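Local atomic coordinates of CS6 fimbrial subunit B, CS6 fimbrial subunit A (Escherichia coli, PDB entry 4B9G), a protein that assembles with subunit A into the CS6 colonization factor of enterotoxigenic Escherichia coli and probably helps the bacterium adhere to its host. Residues 18-23 against 44-49; 26-31 against 36-41; 82-87 against 132-137; 88-93 against 102-107. All coordinates share one frame; numbering follows the deposited sequence.

Contact 1 (18-23 against 44-49); sequences DSAVRI and TIPAGV
Ala20 turns its methyl group toward Pro46, and the two apolar groups meet at 4.2 Å between Ala20 CB and Pro46 CG. The methyl thus faces one corner of the pyrrolidine ring, while on its way it passes the carbonyl of the residue two places earlier, with Thr44 O 3.9 Å from Ala20 CB. A small residue suits this place, since the two backbones come close here, the CA atoms of Ala20 and Thr44 being 5.9 Å apart. Both Ala20 and Pro46 also touch Phe138 of strand 128-142. The contact belongs to the CssB part of the fusion and sits at one end of the immunoglobulin-like beta-sandwich, where strand 21-28 begins and strand 37-44 ends. Antiparallel pairing of those strands, regular at Arg22 and Glu42, frays here: Thr44 N reaches Ala20 O over 3.3 Å, but the bond is weak, with an angle of 145° at the hydrogen. A water bridges the same two atoms, donating to Ala20 O at 3.0 Å and accepting from Thr44 N at 3.2 Å. The Thr44 side chain is not aimed at Ala20; its OG1 is bonded to Ser108 OG. From Pro46 to Val49 the chain makes a type II beta turn closed by Val49 N on Pro46 O at 3.1 Å, with Gly48 in the position whose positive phi, 97°, glycine adopts easily.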
loop_
_atom_site.group_PDB
_atom_site.type_symbol
_atom_site.label_atom_id
_atom_site.label_comp_id
_atom_site.label_asym_id
_atom_site.label_seq_id
_atom_site.Cartn_x
_atom_site.Cartn_y
_atom_site.Cartn_z
ATOM N N ASP A 18 -0.127 0.049 15.089
ATOM C CA ASP A 18 -1.568 0.096 14.862
ATOM C C ASP A 18 -2.109 1.517 14.923
ATOM O O ASP A 18 -2.972 1.892 14.122
ATOM C CB ASP A 18 -2.332 -0.723 15.909
ATOM C CG ASP A 18 -2.244 -2.209 15.695
ATOM O OD1 ASP A 18 -2.030 -2.644 14.557
ATOM O OD2 ASP A 18 -2.433 -2.944 16.685
ATOM N N SER A 19 -1.644 2.297 15.898
ATOM C CA SER A 19 -2.123 3.658 16.069
ATOM C C SER A 19 -1.445 4.664 15.137
ATOM O O SER A 19 -1.887 5.799 15.040
ATOM C CB SER A 19 -1.982 4.123 17.512
ATOM O OG SER A 19 -0.651 4.144 17.938
ATOM N N ALA A 20 -0.370 4.273 14.460
ATOM C CA ALA A 20 0.384 5.218 13.642
ATOM C C ALA A 20 -0.169 5.395 12.236
ATOM O O ALA A 20 0.106 6.415 11.606
ATOM C CB ALA A 20 1.840 4.788 13.563
ATOM N N VAL A 21 -0.878 4.446 11.693
ATOM C CA VAL A 21 -1.286 4.293 10.316
ATOM C C VAL A 21 -2.789 4.259 10.157
ATOM O O VAL A 21 -3.489 3.610 10.932
ATOM C CB VAL A 21 -0.687 2.999 9.718
ATOM C CG1 VAL A 21 -1.025 2.814 8.323
ATOM C CG2 VAL A 21 0.749 2.901 9.948
ATOM N N ARG A 22 -3.302 4.942 9.125
ATOM C CA ARG A 22 -4.693 4.832 8.727
ATOM C C ARG A 22 -4.770 4.566 7.212
ATOM O O ARG A 22 -3.962 5.069 6.424
ATOM C CB ARG A 22 -5.438 6.137 9.084
ATOM C CG ARG A 22 -6.733 6.431 8.443
ATOM C CD ARG A 22 -7.322 7.627 9.125
ATOM N NE ARG A 22 -7.133 8.961 8.545
ATOM C CZ ARG A 22 -8.044 9.596 7.814
ATOM N NH1 ARG A 22 -9.176 9.004 7.453
ATOM N NH2 ARG A 22 -7.817 10.852 7.456
ATOM N N ILE A 23 -5.788 3.805 6.817
ATOM C CA ILE A 23 -6.106 3.472 5.434
ATOM C C ILE A 23 -7.421 4.163 5.057
ATOM O O ILE A 23 -8.380 4.170 5.848
ATOM C CB ILE A 23 -6.318 1.965 5.273
ATOM C CG1 ILE A 23 -5.164 1.159 5.885
ATOM C CG2 ILE A 23 -6.612 1.639 3.797
ATOM C CD1 ILE A 23 -3.817 1.395 5.252
ATOM N N THR A 44 1.997 9.030 10.782
ATOM C CA THR A 44 3.038 9.917 11.351
ATOM C C THR A 44 4.064 9.010 12.000
ATOM O O THR A 44 3.737 8.068 12.647
ATOM C CB THR A 44 2.505 11.006 12.345
ATOM O OG1 THR A 44 1.624 11.894 11.660
ATOM C CG2 THR A 44 3.638 11.846 12.943
ATOM N N ILE A 45 5.317 9.310 11.823
ATOM C CA ILE A 45 6.373 8.430 12.292
ATOM C C ILE A 45 6.581 8.605 13.805
ATOM O O ILE A 45 6.905 9.712 14.251
ATOM C CB ILE A 45 7.654 8.809 11.548
ATOM C CG1 ILE A 45 7.432 8.775 10.018
ATOM C CG2 ILE A 45 8.792 7.916 11.993
ATOM C CD1 ILE A 45 6.908 7.468 9.453
ATOM N N PRO A 46 6.443 7.528 14.597
ATOM C CA PRO A 46 6.682 7.669 16.034
ATOM C C PRO A 46 8.144 7.920 16.337
ATOM O O PRO A 46 9.043 7.501 15.616
ATOM C CB PRO A 46 6.288 6.295 16.591
ATOM C CG PRO A 46 5.413 5.681 15.561
ATOM C CD PRO A 46 5.937 6.189 14.260
ATOM N N ALA A 47 8.402 8.581 17.458
ATOM C CA ALA A 47 9.771 8.764 17.924
ATOM C C ALA A 47 10.414 7.386 18.055
ATOM O O ALA A 47 9.780 6.445 18.535
ATOM C CB ALA A 47 9.791 9.493 19.254
ATOM N N GLY A 48 11.664 7.260 17.615
ATOM C CA GLY A 48 12.369 5.994 17.682
ATOM C C GLY A 48 12.328 5.184 16.392
ATOM O O GLY A 48 13.036 4.181 16.283
ATOM N N VAL A 49 11.508 5.591 15.426
ATOM C CA VAL A 49 11.444 4.895 14.147
ATOM C C VAL A 49 12.313 5.643 13.147
ATOM O O VAL A 49 12.103 6.836 12.887
ATOM C CB VAL A 49 9.998 4.791 13.656
ATOM C CG1 VAL A 49 9.963 4.232 12.245
ATOM C CG2 VAL A 49 9.190 3.930 14.630
HETATM O O HOH W 1 -0.171 8.955 13.142
#

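Contact 2 (26-31 against 36-41); sequences VNYDSD and SQLYTV
Tyr28 and Val26 meet Gln37 and Leu38 near the turn end of the beta hairpin of strands 21-28 and 37-44. This CssB contact belongs to an immunoglobulin-like fold completed by the fused CssA donor strand, whose backbone pairs with Tyr28 through Thr159 and Ser161. The backbone link is Val26 N to Leu38 O, 3.0 Å with an angle of 156° at the hydrogen. From CB, which points toward the other segment, the Tyr28 side chain sets out with CG anti to the carbonyl carbon (chi1 -76°), and this carries the ring across to the chain before the corner at Leu38. Along one side of the ring, CE2 packs on the methyl Leu38 CD2 at 4.3 Å and also lies 3.3 Å from Gln37 O. That oxygen stands at the ring edge, in its plane, where the phenol can donate to it. Tyrosine suits the place because its apolar ring carries the hydroxyl far enough to reach a backbone oxygen. Val26 flanks the same carbonyl, its CB 3.4 Å from Gln37 O, so the acceptor has the valine beside it as well as the phenol. At the tip, Tyr28 OH is 3.4 Å from Ser36 CB and donates to Gln37 O at 2.6 Å, from 38° above the carbonyl plane.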
loop_
_atom_site.group_PDB
_atom_site.type_symbol
_atom_site.label_atom_id
_atom_site.label_comp_id
_atom_site.label_asym_id
_atom_site.label_seq_id
_atom_site.Cartn_x
_atom_site.Cartn_y
_atom_site.Cartn_z
ATOM N N VAL A 26 -10.840 4.306 -1.606
ATOM C CA VAL A 26 -11.509 5.104 -2.622
ATOM C C VAL A 26 -12.650 4.271 -3.191
ATOM O O VAL A 26 -12.522 3.060 -3.434
ATOM C CB VAL A 26 -10.542 5.564 -3.737
ATOM C CG1 VAL A 26 -11.257 6.402 -4.795
ATOM C CG2 VAL A 26 -9.382 6.363 -3.135
ATOM N N ASN A 27 -13.779 4.936 -3.361
ATOM C CA ASN A 27 -14.985 4.302 -3.842
ATOM C C ASN A 27 -15.274 4.821 -5.247
ATOM O O ASN A 27 -15.245 6.031 -5.494
ATOM C CB ASN A 27 -16.122 4.551 -2.839
ATOM C CG ASN A 27 -15.723 4.105 -1.434
ATOM O OD1 ASN A 27 -15.480 2.911 -1.203
ATOM N ND2 ASN A 27 -15.557 5.069 -0.521
ATOM N N TYR A 28 -15.505 3.887 -6.165
ATOM C CA TYR A 28 -15.736 4.177 -7.569
ATOM C C TYR A 28 -17.141 3.808 -7.990
ATOM O O TYR A 28 -17.733 2.899 -7.429
ATOM C CB TYR A 28 -14.729 3.420 -8.446
ATOM C CG TYR A 28 -13.365 4.075 -8.391
ATOM C CD1 TYR A 28 -13.081 5.196 -9.168
ATOM C CD2 TYR A 28 -12.388 3.627 -7.518
ATOM C CE1 TYR A 28 -11.849 5.834 -9.095
ATOM C CE2 TYR A 28 -11.148 4.262 -7.452
ATOM C CZ TYR A 28 -10.899 5.365 -8.244
ATOM O OH TYR A 28 -9.694 6.028 -8.172
ATOM N N ASP A 29 -17.674 4.506 -8.980
ATOM C CA ASP A 29 -18.949 4.142 -9.569
ATOM C C ASP A 29 -18.787 3.353 -10.864
ATOM O O ASP A 29 -19.772 2.895 -11.427
ATOM C CB ASP A 29 -19.798 5.388 -9.835
ATOM C CG ASP A 29 -20.559 5.855 -8.612
ATOM O OD1 ASP A 29 -20.626 5.113 -7.612
ATOM O OD2 ASP A 29 -21.118 6.974 -8.662
ATOM N N SER A 30 -17.557 3.207 -11.338
ATOM C CA SER A 30 -17.266 2.420 -12.530
ATOM C C SER A 30 -15.851 1.889 -12.413
ATOM O O SER A 30 -15.181 2.149 -11.424
ATOM C CB SER A 30 -17.411 3.258 -13.803
ATOM O OG SER A 30 -16.539 4.375 -13.794
ATOM N N ASP A 31 -15.378 1.165 -13.419
ATOM C CA ASP A 31 -14.067 0.526 -13.323
ATOM C C ASP A 31 -12.955 1.544 -13.138
ATOM O O ASP A 31 -12.937 2.569 -13.801
ATOM C CB ASP A 31 -13.792 -0.290 -14.574
ATOM C CG ASP A 31 -14.652 -1.540 -14.640
ATOM O OD1 ASP A 31 -15.605 -1.644 -13.848
ATOM O OD2 ASP A 31 -14.357 -2.431 -15.446
ATOM N N SER A 36 -5.331 5.426 -11.476
ATOM C CA SER A 36 -6.307 5.765 -10.469
ATOM C C SER A 36 -5.884 5.315 -9.096
ATOM O O SER A 36 -5.243 4.281 -8.953
ATOM C CB SER A 36 -7.701 5.248 -10.762
ATOM O OG SER A 36 -8.217 5.633 -11.963
ATOM N N GLN A 37 -6.251 6.116 -8.098
ATOM C CA GLN A 37 -5.967 5.762 -6.730
ATOM C C GLN A 37 -7.050 4.843 -6.187
ATOM O O GLN A 37 -8.242 5.172 -6.188
ATOM C CB GLN A 37 -5.885 7.013 -5.849
ATOM C CG GLN A 37 -4.769 7.958 -6.213
ATOM C CD GLN A 37 -4.869 9.245 -5.432
ATOM O OE1 GLN A 37 -4.734 9.256 -4.218
ATOM N NE2 GLN A 37 -5.145 10.333 -6.122
ATOM N N LEU A 38 -6.652 3.676 -5.679
ATOM C CA LEU A 38 -7.587 2.691 -5.131
ATOM C C LEU A 38 -7.827 2.890 -3.632
ATOM O O LEU A 38 -8.941 2.639 -3.142
ATOM C CB LEU A 38 -7.087 1.291 -5.404
ATOM C CG LEU A 38 -6.860 0.952 -6.879
ATOM C CD1 LEU A 38 -6.366 -0.497 -7.026
ATOM C CD2 LEU A 38 -8.105 1.201 -7.729
ATOM N N TYR A 39 -6.788 3.296 -2.917
ATOM C CA TYR A 39 -6.856 3.662 -1.510
ATOM C C TYR A 39 -5.646 4.540 -1.216
ATOM O O TYR A 39 -4.691 4.572 -2.005
ATOM C CB TYR A 39 -6.945 2.437 -0.584
ATOM C CG TYR A 39 -5.741 1.521 -0.522
ATOM C CD1 TYR A 39 -4.664 1.809 0.297
ATOM C CD2 TYR A 39 -5.699 0.344 -1.257
ATOM C CE1 TYR A 39 -3.578 0.936 0.404
ATOM C CE2 TYR A 39 -4.618 -0.535 -1.170
ATOM C CZ TYR A 39 -3.563 -0.241 -0.323
ATOM O OH TYR A 39 -2.485 -1.081 -0.170
ATOM N N THR A 40 -5.683 5.227 -0.085
ATOM C CA THR A 40 -4.524 5.999 0.362
ATOM C C THR A 40 -4.174 5.563 1.793
ATOM O O THR A 40 -4.965 4.890 2.495
ATOM C CB THR A 40 -4.775 7.456 0.225
ATOM O OG1 THR A 40 -4.887 7.932 -1.109
ATOM C CG2 THR A 40 -5.721 7.938 1.115
ATOM N N VAL A 41 -2.964 5.918 2.191
ATOM C CA VAL A 41 -2.385 5.555 3.479
ATOM C C VAL A 41 -1.798 6.826 4.086
ATOM O O VAL A 41 -1.081 7.575 3.396
ATOM C CB VAL A 41 -1.248 4.527 3.307
ATOM C CG1 VAL A 41 -0.697 4.092 4.669
ATOM C CG2 VAL A 41 -1.715 3.334 2.480
#

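Contact 3 (82-87 against 132-137); sequences YYIRKD and GHLTVS
Ile84 and Leu134 face one another from strands that run roughly the same way in separate layers, their CA atoms 9.6 Å apart, too far for backbone pairing. Both point inward, and they cross obliquely: the methyl Leu134 CD1 lies 3.9 Å from Ile84 CD1 and 4.0 Å from Ile84 CG1. Leu134 brings its branch there with CG anti to the backbone N (chi1 177°). Such branched aliphatic residues, alternating with outward-facing ones, make the core of the immunoglobulin-like sandwich; Tyr39 and Pro56 also border this spot. Tyr82 enters the same interior in the crowded position between its backbone N and carbonyl carbon (chi1 72°). Its hydroxyl does not reach the opposite strand directly. A water in the ring plane, at its edge, is bonded to Tyr82 OH at 2.6 Å and donates to His133 O at 3.0 Å, while Tyr39 OH is a second partner of the phenol, so a polar atom in the interior is satisfied twice. On the outer face of strand 79-88, Arg85 forms a side-on salt bridge with Asp87, NE reaching OD1 on its syn lone pair at 2.8 Å and NH2 reaching OD2, which also bonds Ser112 OG, at 3.3 Å.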
loop_
_atom_site.group_PDB
_atom_site.type_symbol
_atom_site.label_atom_id
_atom_site.label_comp_id
_atom_site.label_asym_id
_atom_site.label_seq_id
_atom_site.Cartn_x
_atom_site.Cartn_y
_atom_site.Cartn_z
ATOM N N TYR A 82 -1.913 -3.255 -8.374
ATOM C CA TYR A 82 -1.530 -1.900 -8.004
ATOM C C TYR A 82 -0.126 -1.866 -7.417
ATOM O O TYR A 82 0.393 -2.887 -6.982
ATOM C CB TYR A 82 -2.523 -1.293 -7.001
ATOM C CG TYR A 82 -2.443 -1.879 -5.613
ATOM C CD1 TYR A 82 -3.120 -3.045 -5.268
ATOM C CD2 TYR A 82 -1.688 -1.255 -4.627
ATOM C CE1 TYR A 82 -3.046 -3.564 -3.987
ATOM C CE2 TYR A 82 -1.623 -1.756 -3.337
ATOM C CZ TYR A 82 -2.304 -2.907 -3.018
ATOM O OH TYR A 82 -2.261 -3.368 -1.710
ATOM N N TYR A 83 0.450 -0.664 -7.358
ATOM C CA TYR A 83 1.689 -0.432 -6.627
ATOM C C TYR A 83 1.505 0.763 -5.681
ATOM O O TYR A 83 0.564 1.562 -5.824
ATOM C CB TYR A 83 2.884 -0.172 -7.560
ATOM C CG TYR A 83 2.780 1.067 -8.388
ATOM C CD1 TYR A 83 3.230 2.290 -7.914
ATOM C CD2 TYR A 83 2.199 1.011 -9.654
ATOM C CE1 TYR A 83 3.119 3.427 -8.710
ATOM C CE2 TYR A 83 2.090 2.128 -10.446
ATOM C CZ TYR A 83 2.543 3.331 -9.976
ATOM O OH TYR A 83 2.472 4.459 -10.761
ATOM N N ILE A 84 2.418 0.898 -4.725
ATOM C CA ILE A 84 2.394 1.995 -3.758
ATOM C C ILE A 84 3.321 3.143 -4.195
ATOM O O ILE A 84 4.513 2.931 -4.475
ATOM C CB ILE A 84 2.832 1.480 -2.350
ATOM C CG1 ILE A 84 1.795 0.485 -1.816
ATOM C CG2 ILE A 84 3.076 2.641 -1.387
ATOM C CD1 ILE A 84 0.468 1.085 -1.359
ATOM N N ARG A 85 2.771 4.356 -4.236
ATOM C CA ARG A 85 3.483 5.594 -4.548
ATOM C C ARG A 85 3.504 6.469 -3.284
ATOM O O ARG A 85 2.468 6.613 -2.614
ATOM C CB ARG A 85 2.743 6.334 -5.670
ATOM C CG ARG A 85 3.448 7.577 -6.161
ATOM C CD ARG A 85 2.696 8.273 -7.290
ATOM N NE ARG A 85 1.490 8.920 -6.787
ATOM C CZ ARG A 85 0.366 9.100 -7.480
ATOM N NH1 ARG A 85 0.244 8.694 -8.731
ATOM N NH2 ARG A 85 -0.660 9.679 -6.887
ATOM N N LYS A 86 4.659 7.049 -2.956
ATOM C CA LYS A 86 4.706 8.027 -1.864
ATOM C C LYS A 86 4.263 9.387 -2.380
ATOM O O LYS A 86 4.830 9.884 -3.359
ATOM C CB LYS A 86 6.121 8.124 -1.293
ATOM C CG LYS A 86 6.214 9.076 -0.111
ATOM C CD LYS A 86 7.588 9.075 0.584
ATOM C CE LYS A 86 8.750 9.536 -0.278
ATOM N NZ LYS A 86 8.649 10.972 -0.599
ATOM N N ASP A 87 3.282 9.981 -1.709
ATOM C CA ASP A 87 2.767 11.295 -2.075
ATOM C C ASP A 87 3.162 12.453 -1.156
ATOM O O ASP A 87 2.989 13.616 -1.545
ATOM C CB ASP A 87 1.255 11.252 -2.273
ATOM C CG ASP A 87 0.865 10.542 -3.568
ATOM O OD1 ASP A 87 1.691 10.467 -4.500
ATOM O OD2 ASP A 87 -0.280 10.076 -3.673
ATOM N N GLY A 132 -7.566 -6.644 0.200
ATOM C CA GLY A 132 -6.264 -7.272 0.365
ATOM C C GLY A 132 -5.631 -6.807 1.660
ATOM O O GLY A 132 -6.336 -6.311 2.554
ATOM N N HIS A 133 -4.305 -6.931 1.744
ATOM C CA HIS A 133 -3.554 -6.479 2.906
ATOM C C HIS A 133 -2.314 -5.738 2.457
ATOM O O HIS A 133 -1.772 -6.010 1.386
ATOM C CB HIS A 133 -3.137 -7.645 3.793
ATOM C CG HIS A 133 -4.285 -8.271 4.519
ATOM N ND1 HIS A 133 -5.111 -9.197 3.923
ATOM C CD2 HIS A 133 -4.765 -8.097 5.773
ATOM C CE1 HIS A 133 -6.047 -9.568 4.777
ATOM N NE2 HIS A 133 -5.854 -8.928 5.914
ATOM N N LEU A 134 -1.885 -4.809 3.309
ATOM C CA LEU A 134 -0.707 -3.990 3.077
ATOM C C LEU A 134 0.227 -4.178 4.270
ATOM O O LEU A 134 -0.170 -3.937 5.405
ATOM C CB LEU A 134 -1.114 -2.520 2.995
ATOM C CG LEU A 134 0.033 -1.536 2.821
ATOM C CD1 LEU A 134 0.681 -1.628 1.434
ATOM C CD2 LEU A 134 -0.464 -0.141 3.096
ATOM N N THR A 135 1.463 -4.598 4.014
ATOM C CA THR A 135 2.471 -4.720 5.057
ATOM C C THR A 135 3.127 -3.361 5.283
ATOM O O THR A 135 3.653 -2.744 4.355
ATOM C CB THR A 135 3.571 -5.708 4.673
ATOM O OG1 THR A 135 2.994 -7.005 4.447
ATOM C CG2 THR A 135 4.656 -5.759 5.748
ATOM N N VAL A 136 3.095 -2.900 6.538
ATOM C CA VAL A 136 3.888 -1.756 6.969
ATOM C C VAL A 136 4.784 -2.237 8.099
ATOM O O VAL A 136 4.332 -2.916 9.027
ATOM C CB VAL A 136 3.017 -0.571 7.450
ATOM C CG1 VAL A 136 3.887 0.612 7.869
ATOM C CG2 VAL A 136 1.999 -0.160 6.382
ATOM N N SER A 137 6.071 -1.921 7.996
ATOM C CA SER A 137 7.045 -2.278 9.018
ATOM C C SER A 137 7.857 -1.046 9.405
ATOM O O SER A 137 8.186 -0.210 8.561
ATOM C CB SER A 137 7.991 -3.379 8.539
ATOM O OG SER A 137 7.245 -4.502 8.098
HETATM O O HOH W 2 -3.080 -5.834 -1.326
#

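Contact 4 (88-93 against 102-107); sequences SGAGKF and SVKENT
Ser102 O, facing Gly91 across the contact, is gripped by two waters. One donates to it at 2.7 Å and accepts from Lys92 N at 2.8 Å; the other donates to it at 3.1 Å and also to Ala90 O. Glycine suits position 91 in this hydrated seam: Ser102 O comes within 3.9 Å of Gly91 CA, and at phi 147° the place of a CB is taken up by Ser102 O and the preceding carbonyl. The two loops lie at the surface of the sandwich, at the end where strand 79-88 finishes and strand 108-119 starts. Tyr109 OH joins them as well, bonded to both Ala90 O and Lys104 N. Each segment holds a turn closed by a weak backbone bond: an inverse gamma turn centred on Lys92, and a type II turn from Lys104 to Thr107 in which Asn106 accepts the left-handed conformation that asparagine tolerates well. Thr107 OG1 reinforces the second turn by donating to Lys104 O at 2.7 Å, and a third water links the same hydroxyl to Ala90 N. Apolar contact is slight. With CG beside the backbone N (chi1 -54°), the Lys104 chain runs extended through CE, which comes 3.8 Å from Ala90 CB; the bend at chi4 turns only NZ.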
loop_
_atom_site.group_PDB
_atom_site.type_symbol
_atom_site.label_atom_id
_atom_site.label_comp_id
_atom_site.label_asym_id
_atom_site.label_seq_id
_atom_site.Cartn_x
_atom_site.Cartn_y
_atom_site.Cartn_z
ATOM N N SER A 88 3.709 12.183 0.018
ATOM C CA SER A 88 4.300 13.247 0.835
ATOM C C SER A 88 5.180 12.636 1.909
ATOM O O SER A 88 5.014 11.480 2.293
ATOM C CB SER A 88 3.255 14.161 1.472
ATOM O OG SER A 88 2.539 13.445 2.453
ATOM N N GLY A 89 6.114 13.449 2.398
ATOM C CA GLY A 89 7.049 13.069 3.448
ATOM C C GLY A 89 8.452 12.849 2.898
ATOM O O GLY A 89 8.620 12.206 1.861
ATOM N N ALA A 90 9.482 13.359 3.560
ATOM C CA ALA A 90 10.835 13.334 3.004
ATOM C C ALA A 90 11.480 11.946 3.021
ATOM O O ALA A 90 11.388 11.219 4.019
ATOM C CB ALA A 90 11.717 14.307 3.764
ATOM N N GLY A 91 12.164 11.590 1.939
ATOM C CA GLY A 91 12.967 10.381 1.926
ATOM C C GLY A 91 13.031 9.691 0.574
ATOM O O GLY A 91 12.207 9.943 -0.304
ATOM N N LYS A 92 13.987 8.767 0.459
ATOM C CA LYS A 92 14.342 8.093 -0.775
ATOM C C LYS A 92 13.501 6.823 -0.977
ATOM O O LYS A 92 14.004 5.698 -0.804
ATOM C CB LYS A 92 15.850 7.756 -0.775
ATOM C CG LYS A 92 16.728 9.009 -0.711
ATOM C CD LYS A 92 18.241 8.740 -0.573
ATOM C CE LYS A 92 19.015 10.064 -0.429
ATOM N NZ LYS A 92 20.467 9.890 -0.236
ATOM N N PHE A 93 12.238 7.027 -1.386
ATOM C CA PHE A 93 11.290 5.936 -1.734
ATOM C C PHE A 93 11.003 5.926 -3.245
ATOM O O PHE A 93 10.472 6.888 -3.791
ATOM C CB PHE A 93 9.957 6.105 -0.967
ATOM C CG PHE A 93 8.958 4.965 -1.163
ATOM C CD1 PHE A 93 9.000 3.834 -0.372
ATOM C CD2 PHE A 93 7.963 5.051 -2.114
ATOM C CE1 PHE A 93 8.093 2.809 -0.548
ATOM C CE2 PHE A 93 7.052 4.034 -2.288
ATOM C CZ PHE A 93 7.100 2.918 -1.504
ATOM N N SER A 102 14.677 5.439 4.856
ATOM C CA SER A 102 14.832 6.281 6.034
ATOM C C SER A 102 13.840 7.446 6.021
ATOM O O SER A 102 13.651 8.122 4.998
ATOM C CB SER A 102 16.274 6.785 6.129
ATOM O OG SER A 102 17.145 5.681 6.291
ATOM N N VAL A 103 13.227 7.675 7.184
ATOM C CA VAL A 103 12.172 8.667 7.384
ATOM C C VAL A 103 12.542 9.629 8.504
ATOM O O VAL A 103 13.457 9.379 9.280
ATOM C CB VAL A 103 10.810 7.996 7.720
ATOM C CG1 VAL A 103 10.295 7.195 6.535
ATOM C CG2 VAL A 103 10.901 7.137 8.954
ATOM N N LYS A 104 11.827 10.721 8.611
ATOM C CA LYS A 104 11.945 11.726 9.649
ATOM C C LYS A 104 10.900 11.538 10.744
ATOM O O LYS A 104 9.709 11.573 10.494
ATOM C CB LYS A 104 11.953 13.184 9.121
ATOM C CG LYS A 104 12.964 13.523 8.075
ATOM C CD LYS A 104 12.861 14.984 7.567
ATOM C CE LYS A 104 14.030 15.321 6.667
ATOM N NZ LYS A 104 15.358 15.348 7.230
ATOM N N GLU A 105 11.378 11.346 11.966
ATOM C CA GLU A 105 10.443 11.114 13.069
ATOM C C GLU A 105 9.563 12.340 13.328
ATOM O O GLU A 105 9.966 13.477 13.070
ATOM C CB GLU A 105 11.122 10.584 14.359
ATOM C CG GLU A 105 12.233 11.401 14.978
ATOM C CD GLU A 105 12.667 10.842 16.343
ATOM O OE1 GLU A 105 13.055 9.640 16.432
ATOM O OE2 GLU A 105 12.633 11.611 17.341
ATOM N N ASN A 106 8.341 12.078 13.786
ATOM C CA ASN A 106 7.378 13.124 14.136
ATOM C C ASN A 106 6.956 13.955 12.947
ATOM O O ASN A 106 6.609 15.127 13.071
ATOM C CB ASN A 106 7.926 14.018 15.230
ATOM C CG ASN A 106 8.051 13.291 16.531
ATOM O OD1 ASN A 106 7.172 12.510 16.899
ATOM N ND2 ASN A 106 9.151 13.512 17.228
ATOM N N THR A 107 7.036 13.396 11.764
ATOM C CA THR A 107 6.523 13.970 10.559
ATOM C C THR A 107 5.598 12.997 9.865
ATOM O O THR A 107 5.614 11.803 10.088
ATOM C CB THR A 107 7.576 14.366 9.595
ATOM O OG1 THR A 107 8.165 13.210 9.093
ATOM C CG2 THR A 107 8.549 15.179 10.177
HETATM O O HOH W 3 9.149 14.395 6.263
HETATM O O HOH W 4 14.095 11.184 5.365
HETATM O O HOH W 5 15.377 8.208 2.860
#

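From the N terminus, the chain enters strand 21-28 at contact 1, whose two segments close a loop around the hairpin of strands 21-28 and 37-44; contact 2, near the hairpin's turn, lies within that loop. Contact 3 opens later, on strand 79-88, and closes on strand 128-142 across the sandwich; contact 4 is enclosed between its segments, tying the loop after strand 79-88 to the one before strand 108-119. No two contacts cross. Contact 2 reaches contact 3 through the hydroxyls of Tyr39 and Tyr82, and contact 1 is joined to contact 4 by Ile45 O with Asn106 N and Gly48 N with Glu105 OE1. All lie in the CssB part; contacts 2 and 4 remain apart, about 25 Å between centres.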